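Local coordinates for kinesin-like protein KIF19 (Mus musculus, PDB 5GSZ) that walks toward microtubule plus ends as an ATP-driven kinesin-8 motor and depolymerizes microtubules at ciliary tips, thereby regulating the length of motile cilia, at residues Met79-Ala83 / Thr84-Leu88; Gly109-Tyr112 / Thr113-Thr117; Tyr298-Lys302 / Leu303-Leu307. All blocks are in the same frame, centred on the assembly; numbering follows the deposited sequence.

Overall arrangement
All three contacts are local, each within one continuous stretch of the kinesin motor domain. Contact 2 is the buried one: the N-terminal end of one short helix faces the ADP phosphates and magnesium, so its chemistry is mainly backbone amides, one lysine, a metal and an aromatic face. Contact 1, partly buried, follows the chain out of helix 77-84, its centre about 14 Å from that of contact 2, and combines backbone bonds with a tyrosine ring packed on a lysine chain. Both touch helix 123-136. Contact 3 opens helix 302-307 at the surface, its centre about 24 Å from that of contact 2. It packs on strand 242-250, as contact 2 does; a serine cap adjoins two cationic chains.

Contact 1. Residues Met79-Ala83 / Thr84-Leu88; sequences MVYQA and TTKSL
K86 lays its side chain against Y81 and Q82 as the chain leaves helix 77-84, and it can be followed atom by atom. Its CB sits over one face of the Y81 ring, 4.0 Å from the ring centroid and 29° off the normal, which meets the criteria of a CH-pi contact. CG goes on toward the phenol end, coming 3.5 Å from Y81 OH. CD and CE then pass alongside the amide of Q82 on the OE1 side, the two chains pointing the same way, while Q82 NE2 is hydrogen-bonded to E78. A final bend at chi4 turns NZ to D130, with which it forms a salt bridge. The same carboxylate oxygen, D130 OD2, is also hydrogen-bonded to Y81 OH, so helix 123-136 fixes both the ring and the lysine that covers it.

The backbone explains why these residues meet. Y81 O is gripped by three successive amides: T84 N at 3.1 Å, T85 N at 3.1 Å and K86 N at 3.3 Å. This convergence on one carbonyl is how the chain leaves the regular helical pattern; the helix belongs to the long beta-alpha-beta crossover from edge strand 69-71 to parallel strand 97-103 in the central sheet of the motor domain. T84 adds a bond back along the last turn: its OG1 donates to V80 O from above the carbonyl plane, 36° out of it. The hydroxyl arrives there because it stands between the backbone N and carbonyl carbon (chi1 53°).

On the Y81 side, CD1 comes 3.2 Å from T85 OG1. The T85 side chain crosses that of Y81 at about a right angle, and its OG1 has a weak hydrogen bond to T127. V80 and T84 both pack on F71 of the edge strand.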
loop_
_atom_site.group_PDB
_atom_site.type_symbol
_atom_site.label_atom_id
_atom_site.label_comp_id
_atom_site.label_asym_id
_atom_site.label_seq_id
_atom_site.Cartn_x
_atom_site.Cartn_y
_atom_site.Cartn_z
ATOM N N MET A 79 4.148 9.161 -13.611
ATOM C CA MET A 79 2.740 9.323 -13.947
ATOM C C MET A 79 1.861 8.601 -12.939
ATOM O O MET A 79 0.791 9.098 -12.560
ATOM C CB MET A 79 2.467 8.804 -15.352
ATOM C CG MET A 79 3.275 9.466 -16.443
ATOM S SD MET A 79 2.891 8.727 -18.041
ATOM C CE MET A 79 4.028 9.658 -19.081
ATOM N N VAL A 80 2.300 7.417 -12.502
ATOM C CA VAL A 80 1.610 6.723 -11.421
ATOM C C VAL A 80 1.584 7.593 -10.175
ATOM O O VAL A 80 0.546 7.725 -9.514
ATOM C CB VAL A 80 2.270 5.358 -11.153
ATOM C CG1 VAL A 80 1.934 4.879 -9.750
ATOM C CG2 VAL A 80 1.779 4.346 -12.162
ATOM N N TYR A 81 2.716 8.214 -9.847
ATOM C CA TYR A 81 2.763 9.092 -8.690
ATOM C C TYR A 81 1.797 10.262 -8.835
ATOM O O TYR A 81 1.012 10.552 -7.919
ATOM C CB TYR A 81 4.179 9.596 -8.486
ATOM C CG TYR A 81 4.221 10.811 -7.606
ATOM C CD1 TYR A 81 3.983 10.706 -6.239
ATOM C CD2 TYR A 81 4.488 12.069 -8.137
ATOM C CE1 TYR A 81 4.019 11.819 -5.420
ATOM C CE2 TYR A 81 4.528 13.181 -7.331
ATOM C CZ TYR A 81 4.293 13.052 -5.973
ATOM O OH TYR A 81 4.334 14.160 -5.167
ATOM N N GLN A 82 1.848 10.956 -9.980
ATOM C CA GLN A 82 0.988 12.118 -10.177
ATOM C C GLN A 82 -0.480 11.738 -10.024
ATOM O O GLN A 82 -1.266 12.483 -9.431
ATOM C CB GLN A 82 1.228 12.737 -11.555
ATOM C CG GLN A 82 2.651 13.196 -11.904
ATOM C CD GLN A 82 3.040 14.536 -11.308
ATOM O OE1 GLN A 82 2.189 15.304 -10.870
ATOM N NE2 GLN A 82 4.337 14.837 -11.330
ATOM N N ALA A 83 -0.861 10.574 -10.527
ATOM C CA ALA A 83 -2.261 10.195 -10.525
ATOM C C ALA A 83 -2.723 9.595 -9.211
ATOM O O ALA A 83 -3.932 9.407 -9.028
ATOM C CB ALA A 83 -2.534 9.194 -11.647
ATOM N N THR A 84 -1.820 9.265 -8.298
ATOM C CA THR A 84 -2.261 8.530 -7.119
ATOM C C THR A 84 -2.061 9.292 -5.819
ATOM O O THR A 84 -3.027 9.451 -5.053
ATOM C CB THR A 84 -1.565 7.156 -7.027
ATOM O OG1 THR A 84 -0.149 7.326 -7.103
ATOM C CG2 THR A 84 -2.026 6.267 -8.141
ATOM N N THR A 85 -0.835 9.764 -5.536
ATOM C CA THR A 85 -0.526 10.272 -4.211
ATOM C C THR A 85 -0.075 11.727 -4.162
ATOM O O THR A 85 -0.028 12.292 -3.069
ATOM C CB THR A 85 0.545 9.394 -3.541
ATOM O OG1 THR A 85 1.759 9.460 -4.284
ATOM C CG2 THR A 85 0.111 7.972 -3.527
ATOM N N LYS A 86 0.262 12.354 -5.290
ATOM C CA LYS A 86 0.736 13.735 -5.246
ATOM C C LYS A 86 -0.250 14.634 -4.502
ATOM O O LYS A 86 0.138 15.427 -3.633
ATOM C CB LYS A 86 0.970 14.255 -6.667
ATOM C CG LYS A 86 1.572 15.645 -6.730
ATOM C CD LYS A 86 1.376 16.230 -8.105
ATOM C CE LYS A 86 1.824 17.682 -8.209
ATOM N NZ LYS A 86 3.300 17.835 -8.113
ATOM N N SER A 87 -1.542 14.504 -4.819
ATOM C CA SER A 87 -2.573 15.365 -4.257
ATOM C C SER A 87 -2.836 15.105 -2.784
ATOM O O SER A 87 -3.573 15.878 -2.168
ATOM C CB SER A 87 -3.874 15.193 -5.029
ATOM O OG SER A 87 -4.495 13.947 -4.737
ATOM N N LEU A 88 -2.285 14.039 -2.205
ATOM C CA LEU A 88 -2.405 13.842 -0.764
ATOM C C LEU A 88 -1.561 14.828 0.018
ATOM O O LEU A 88 -1.857 15.080 1.192
ATOM C CB LEU A 88 -1.976 12.428 -0.360
ATOM C CG LEU A 88 -2.736 11.280 -1.002
ATOM C CD1 LEU A 88 -2.163 9.949 -0.528
ATOM C CD2 LEU A 88 -4.217 11.412 -0.694
#

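Contact 2. Residues Gly109-Tyr112 / Thr113-Thr117; sequences GKTY and TMLGT. With MG (magnesium ion), chain C; ADP (adenosine-5'-diphosphate), chain B.
G109 and K110 start the short helix 110-114 with i to i+4 backbone bonds, T113 N to G109 O at 2.8 Å (166° at the hydrogen) and M114 N to K110 O at 3.0 Å, while T111 O accepts from both L115 N and G116 N. K110 folds its chain round the beta-phosphate: NZ lies 2.7 Å from ADP O2B and also bonds G104 O, and bends at chi3 and chi4 bring CE and NZ back to the same oxygen. K110 N reaches O2B too, so this phosphate oxygen is held from backbone and side chain together. T111 N gives O1B a nearly straight bond of 2.7 Å (171°). T111 OG1 binds magnesium at 2.1 Å; ADP O1B and four waters complete six ligands, and D250 is hydrogen-bonded to the hydroxyl as a second-shell partner. Beyond the phosphates, Y112 has CG anti to its amide nitrogen (chi1 -180°), which lays one ring face against adenine, with ADP C4 3.8 Å above the ring plane over its centre. T111 CG2 runs beside L115 CB, which packs toward helix 192-203. G109, at positive phi, occupies the N-cap. G109, K110 and T111 are the end of the P-loop (Walker A), here in its Mg-ADP state, and Y112 follows it to cover the adenine.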
loop_
_atom_site.group_PDB
_atom_site.type_symbol
_atom_site.label_atom_id
_atom_site.label_comp_id
_atom_site.label_asym_id
_atom_site.label_seq_id
_atom_site.Cartn_x
_atom_site.Cartn_y
_atom_site.Cartn_z
ATOM N N GLY A 109 3.964 -6.268 -8.804
ATOM C CA GLY A 109 4.384 -4.883 -8.869
ATOM C C GLY A 109 4.468 -4.057 -7.605
ATOM O O GLY A 109 5.006 -2.954 -7.662
ATOM N N LYS A 110 4.001 -4.571 -6.464
ATOM C CA LYS A 110 3.873 -3.760 -5.252
ATOM C C LYS A 110 5.169 -3.019 -4.896
ATOM O O LYS A 110 5.204 -1.782 -4.865
ATOM C CB LYS A 110 3.396 -4.646 -4.099
ATOM C CG LYS A 110 1.972 -5.175 -4.298
ATOM C CD LYS A 110 1.468 -5.939 -3.089
ATOM C CE LYS A 110 2.440 -7.037 -2.669
ATOM N NZ LYS A 110 2.673 -8.098 -3.691
ATOM N N THR A 111 6.253 -3.753 -4.623
ATOM C CA THR A 111 7.492 -3.077 -4.247
ATOM C C THR A 111 7.995 -2.151 -5.358
ATOM O O THR A 111 8.565 -1.096 -5.074
ATOM C CB THR A 111 8.559 -4.103 -3.859
ATOM O OG1 THR A 111 8.044 -4.986 -2.860
ATOM C CG2 THR A 111 9.781 -3.426 -3.288
ATOM N N TYR A 112 7.757 -2.495 -6.627
ATOM C CA TYR A 112 8.157 -1.600 -7.705
ATOM C C TYR A 112 7.387 -0.281 -7.654
ATOM O O TYR A 112 7.977 0.795 -7.810
ATOM C CB TYR A 112 7.979 -2.286 -9.064
ATOM C CG TYR A 112 8.380 -1.427 -10.250
ATOM C CD1 TYR A 112 9.701 -1.379 -10.684
ATOM C CD2 TYR A 112 7.440 -0.647 -10.925
ATOM C CE1 TYR A 112 10.077 -0.595 -11.770
ATOM C CE2 TYR A 112 7.805 0.143 -12.002
ATOM C CZ TYR A 112 9.132 0.162 -12.419
ATOM O OH TYR A 112 9.505 0.936 -13.484
ATOM N N THR A 113 6.059 -0.346 -7.468
ATOM C CA THR A 113 5.252 0.869 -7.361
ATOM C C THR A 113 5.673 1.731 -6.172
ATOM O O THR A 113 5.761 2.956 -6.305
ATOM C CB THR A 113 3.765 0.524 -7.245
ATOM O OG1 THR A 113 3.245 0.186 -8.531
ATOM C CG2 THR A 113 2.957 1.717 -6.682
ATOM N N MET A 114 5.945 1.113 -5.007
ATOM C CA MET A 114 6.191 1.856 -3.766
ATOM C C MET A 114 7.642 2.306 -3.606
ATOM O O MET A 114 7.899 3.491 -3.362
ATOM C CB MET A 114 5.777 1.033 -2.540
ATOM C CG MET A 114 4.302 0.704 -2.527
ATOM S SD MET A 114 3.213 2.121 -2.860
ATOM C CE MET A 114 3.193 2.976 -1.277
ATOM N N LEU A 115 8.596 1.373 -3.725
ATOM C CA LEU A 115 10.020 1.687 -3.639
ATOM C C LEU A 115 10.643 2.006 -5.000
ATOM O O LEU A 115 11.431 2.946 -5.113
ATOM C CB LEU A 115 10.766 0.527 -2.988
ATOM C CG LEU A 115 12.276 0.663 -3.032
ATOM C CD1 LEU A 115 12.661 1.714 -2.029
ATOM C CD2 LEU A 115 12.950 -0.634 -2.664
ATOM N N GLY A 116 10.296 1.242 -6.039
ATOM C CA GLY A 116 10.931 1.388 -7.337
ATOM C C GLY A 116 12.366 0.905 -7.313
ATOM O O GLY A 116 12.757 0.052 -6.513
ATOM N N THR A 117 13.168 1.480 -8.197
ATOM C CA THR A 117 14.582 1.156 -8.311
ATOM C C THR A 117 15.389 2.442 -8.373
ATOM O O THR A 117 14.845 3.539 -8.554
ATOM C CB THR A 117 14.888 0.322 -9.560
ATOM O OG1 THR A 117 14.584 1.091 -10.734
ATOM C CG2 THR A 117 14.081 -0.950 -9.570
HETATM MG MG MG C . 7.398 -7.018 -2.646
HETATM P PB ADP B . 5.744 -7.546 -5.581
HETATM O O1B ADP B . 6.414 -6.428 -4.816
HETATM O O2B ADP B . 4.260 -7.295 -5.714
HETATM O O3B ADP B . 6.165 -8.929 -5.161
HETATM P PA ADP B . 7.756 -6.738 -7.357
HETATM O O1A ADP B . 7.520 -5.335 -7.825
HETATM O O2A ADP B . 8.642 -7.038 -6.174
HETATM O O3A ADP B . 6.327 -7.458 -7.085
HETATM O "O5'" ADP B . 8.420 -7.621 -8.519
HETATM C "C5'" ADP B . 8.055 -7.552 -9.886
HETATM C "C4'" ADP B . 9.338 -7.603 -10.688
HETATM O "O4'" ADP B . 9.052 -6.993 -11.940
HETATM C "C3'" ADP B . 10.354 -6.711 -10.026
HETATM O "O3'" ADP B . 11.628 -7.143 -10.506
HETATM C "C2'" ADP B . 10.018 -5.331 -10.549
HETATM O "O2'" ADP B . 11.202 -4.536 -10.695
HETATM C "C1'" ADP B . 9.399 -5.609 -11.914
HETATM N N9 ADP B . 8.175 -4.804 -12.152
HETATM C C8 ADP B . 7.039 -4.833 -11.420
HETATM N N7 ADP B . 6.093 -3.984 -11.905
HETATM C C5 ADP B . 6.639 -3.388 -12.979
HETATM C C6 ADP B . 6.195 -2.374 -13.942
HETATM N N6 ADP B . 4.953 -1.833 -13.854
HETATM N N1 ADP B . 7.068 -2.016 -14.908
HETATM C C2 ADP B . 8.291 -2.563 -15.002
HETATM N N3 ADP B . 8.769 -3.480 -14.145
HETATM C C4 ADP B . 8.001 -3.926 -13.136
HETATM O O HOH W 1 5.426 -6.428 -1.836
HETATM O O HOH W 2 8.823 -7.470 -3.860
HETATM O O HOH W 3 6.791 -9.253 -3.071
HETATM O O HOH W 4 8.901 -7.146 -1.224
#

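Contact 3. Residues Tyr298-Lys302 / Leu303-Leu307; sequences YRDSK and LTRLL
K302 and R305, one turn apart at the start of helix 302-307, lie side by side and point the same way. K302 CD runs 3.6 Å from R305 NH1, and both side chains also touch L171 of strand 171-173. The lysine chain bends at chi2 (-64°) and chi4, which returns NZ to within 3.2 Å of the same NH1. Both atoms are donors, so this approach is no hydrogen bond. NZ stands obliquely to the guanidinium, at neither its face nor its edge. Instead, the edge of that group, near its plane, has D300 O beside it.

D300 contacts the arginine through carbon: its CB is 3.7 Å from R305 CG, whereas the charged atoms stay apart, with D300 OD2 6.3 Å from R305 NE. D300 CB also meets T304 CG2 at 4.0 Å, the two side chains crossing at about a right angle.

S301 is the N-cap. Placed between its backbone N and carbonyl carbon (chi1 55°), OG accepts from T304 N at 3.2 Å and from T304 OG1 at 3.0 Å, so one hydroxyl oxygen serves two donors of a single residue. S301 O in turn accepts from R305 N at 3.0 Å, with 175° at the hydrogen, and K302 O takes L306 N, so regular helical bonding starts at once. K302 N is held by E156, while L306 packs on R245 and F247 of strand 242-250.

In kinesins this helix, with the loop before it, belongs to the microtubule-binding surface. Two cationic side chains brought together on a capped helix start would probably give this face a positive character, tempered by D300, consistent with a surface that meets acidic tubulin.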
loop_
_atom_site.group_PDB
_atom_site.type_symbol
_atom_site.label_atom_id
_atom_site.label_comp_id
_atom_site.label_asym_id
_atom_site.label_seq_id
_atom_site.Cartn_x
_atom_site.Cartn_y
_atom_site.Cartn_z
ATOM N N TYR A 298 -12.399 -10.350 18.960
ATOM C CA TYR A 298 -11.381 -10.310 17.912
ATOM C C TYR A 298 -10.186 -9.463 18.333
ATOM O O TYR A 298 -10.346 -8.403 18.945
ATOM C CB TYR A 298 -11.957 -9.734 16.620
ATOM C CG TYR A 298 -12.878 -10.656 15.892
ATOM C CD1 TYR A 298 -12.393 -11.785 15.245
ATOM C CD2 TYR A 298 -14.237 -10.389 15.819
ATOM C CE1 TYR A 298 -13.249 -12.639 14.565
ATOM C CE2 TYR A 298 -15.100 -11.233 15.136
ATOM C CZ TYR A 298 -14.599 -12.352 14.511
ATOM O OH TYR A 298 -15.460 -13.188 13.832
ATOM N N ARG A 299 -8.981 -9.934 17.986
ATOM C CA ARG A 299 -7.763 -9.131 18.103
ATOM C C ARG A 299 -7.521 -8.353 16.810
ATOM O O ARG A 299 -7.561 -8.922 15.708
ATOM C CB ARG A 299 -6.543 -10.001 18.424
ATOM N N ASP A 300 -7.287 -7.053 16.955
ATOM C CA ASP A 300 -6.840 -6.234 15.838
ATOM C C ASP A 300 -5.403 -6.583 15.479
ATOM O O ASP A 300 -4.553 -6.736 16.359
ATOM C CB ASP A 300 -6.947 -4.754 16.195
ATOM C CG ASP A 300 -8.380 -4.327 16.451
ATOM O OD1 ASP A 300 -9.297 -5.122 16.122
ATOM O OD2 ASP A 300 -8.591 -3.201 16.966
ATOM N N SER A 301 -5.129 -6.722 14.186
ATOM C CA SER A 301 -3.762 -6.949 13.750
ATOM C C SER A 301 -2.893 -5.748 14.116
ATOM O O SER A 301 -3.389 -4.655 14.402
ATOM C CB SER A 301 -3.725 -7.197 12.248
ATOM O OG SER A 301 -4.337 -6.125 11.560
ATOM N N LYS A 302 -1.576 -5.966 14.135
ATOM C CA LYS A 302 -0.671 -4.843 14.347
ATOM C C LYS A 302 -0.940 -3.732 13.334
ATOM O O LYS A 302 -0.979 -2.551 13.695
ATOM C CB LYS A 302 0.788 -5.304 14.276
ATOM C CG LYS A 302 1.127 -6.458 15.210
ATOM C CD LYS A 302 0.970 -6.089 16.692
ATOM C CE LYS A 302 0.984 -7.333 17.575
ATOM N NZ LYS A 302 -0.248 -8.163 17.346
ATOM N N LEU A 303 -1.174 -4.091 12.063
ATOM C CA LEU A 303 -1.357 -3.055 11.056
ATOM C C LEU A 303 -2.646 -2.290 11.281
ATOM O O LEU A 303 -2.677 -1.071 11.089
ATOM C CB LEU A 303 -1.306 -3.658 9.653
ATOM C CG LEU A 303 -1.643 -2.774 8.446
ATOM C CD1 LEU A 303 -0.700 -1.600 8.379
ATOM C CD2 LEU A 303 -1.573 -3.559 7.143
ATOM N N THR A 304 -3.706 -2.967 11.728
ATOM C CA THR A 304 -4.951 -2.265 12.052
ATOM C C THR A 304 -4.757 -1.301 13.215
ATOM O O THR A 304 -5.189 -0.139 13.156
ATOM C CB THR A 304 -6.058 -3.256 12.390
ATOM O OG1 THR A 304 -6.395 -4.017 11.229
ATOM C CG2 THR A 304 -7.278 -2.510 12.862
ATOM N N ARG A 305 -4.133 -1.781 14.296
ATOM C CA ARG A 305 -3.897 -0.922 15.453
ATOM C C ARG A 305 -3.033 0.278 15.077
ATOM O O ARG A 305 -3.319 1.406 15.488
ATOM C CB ARG A 305 -3.260 -1.728 16.596
ATOM C CG ARG A 305 -4.269 -2.577 17.403
ATOM C CD ARG A 305 -3.671 -3.893 17.953
ATOM N NE ARG A 305 -2.641 -3.695 18.971
ATOM C CZ ARG A 305 -1.824 -4.654 19.408
ATOM N NH1 ARG A 305 -1.908 -5.886 18.910
ATOM N NH2 ARG A 305 -0.910 -4.380 20.333
ATOM N N LEU A 306 -1.998 0.066 14.255
ATOM C CA LEU A 306 -1.154 1.188 13.848
ATOM C C LEU A 306 -1.935 2.223 13.041
ATOM O O LEU A 306 -1.682 3.423 13.166
ATOM C CB LEU A 306 0.052 0.684 13.050
ATOM C CG LEU A 306 0.854 1.768 12.333
ATOM C CD1 LEU A 306 1.504 2.640 13.384
ATOM C CD2 LEU A 306 1.927 1.216 11.399
ATOM N N LEU A 307 -2.891 1.791 12.234
ATOM C CA LEU A 307 -3.632 2.686 11.362
ATOM C C LEU A 307 -4.919 3.221 11.986
ATOM O O LEU A 307 -5.642 3.958 11.311
ATOM C CB LEU A 307 -3.952 1.976 10.042
ATOM C CG LEU A 307 -2.750 1.624 9.158
ATOM C CD1 LEU A 307 -3.203 1.112 7.822
ATOM C CD2 LEU A 307 -1.835 2.820 8.958
#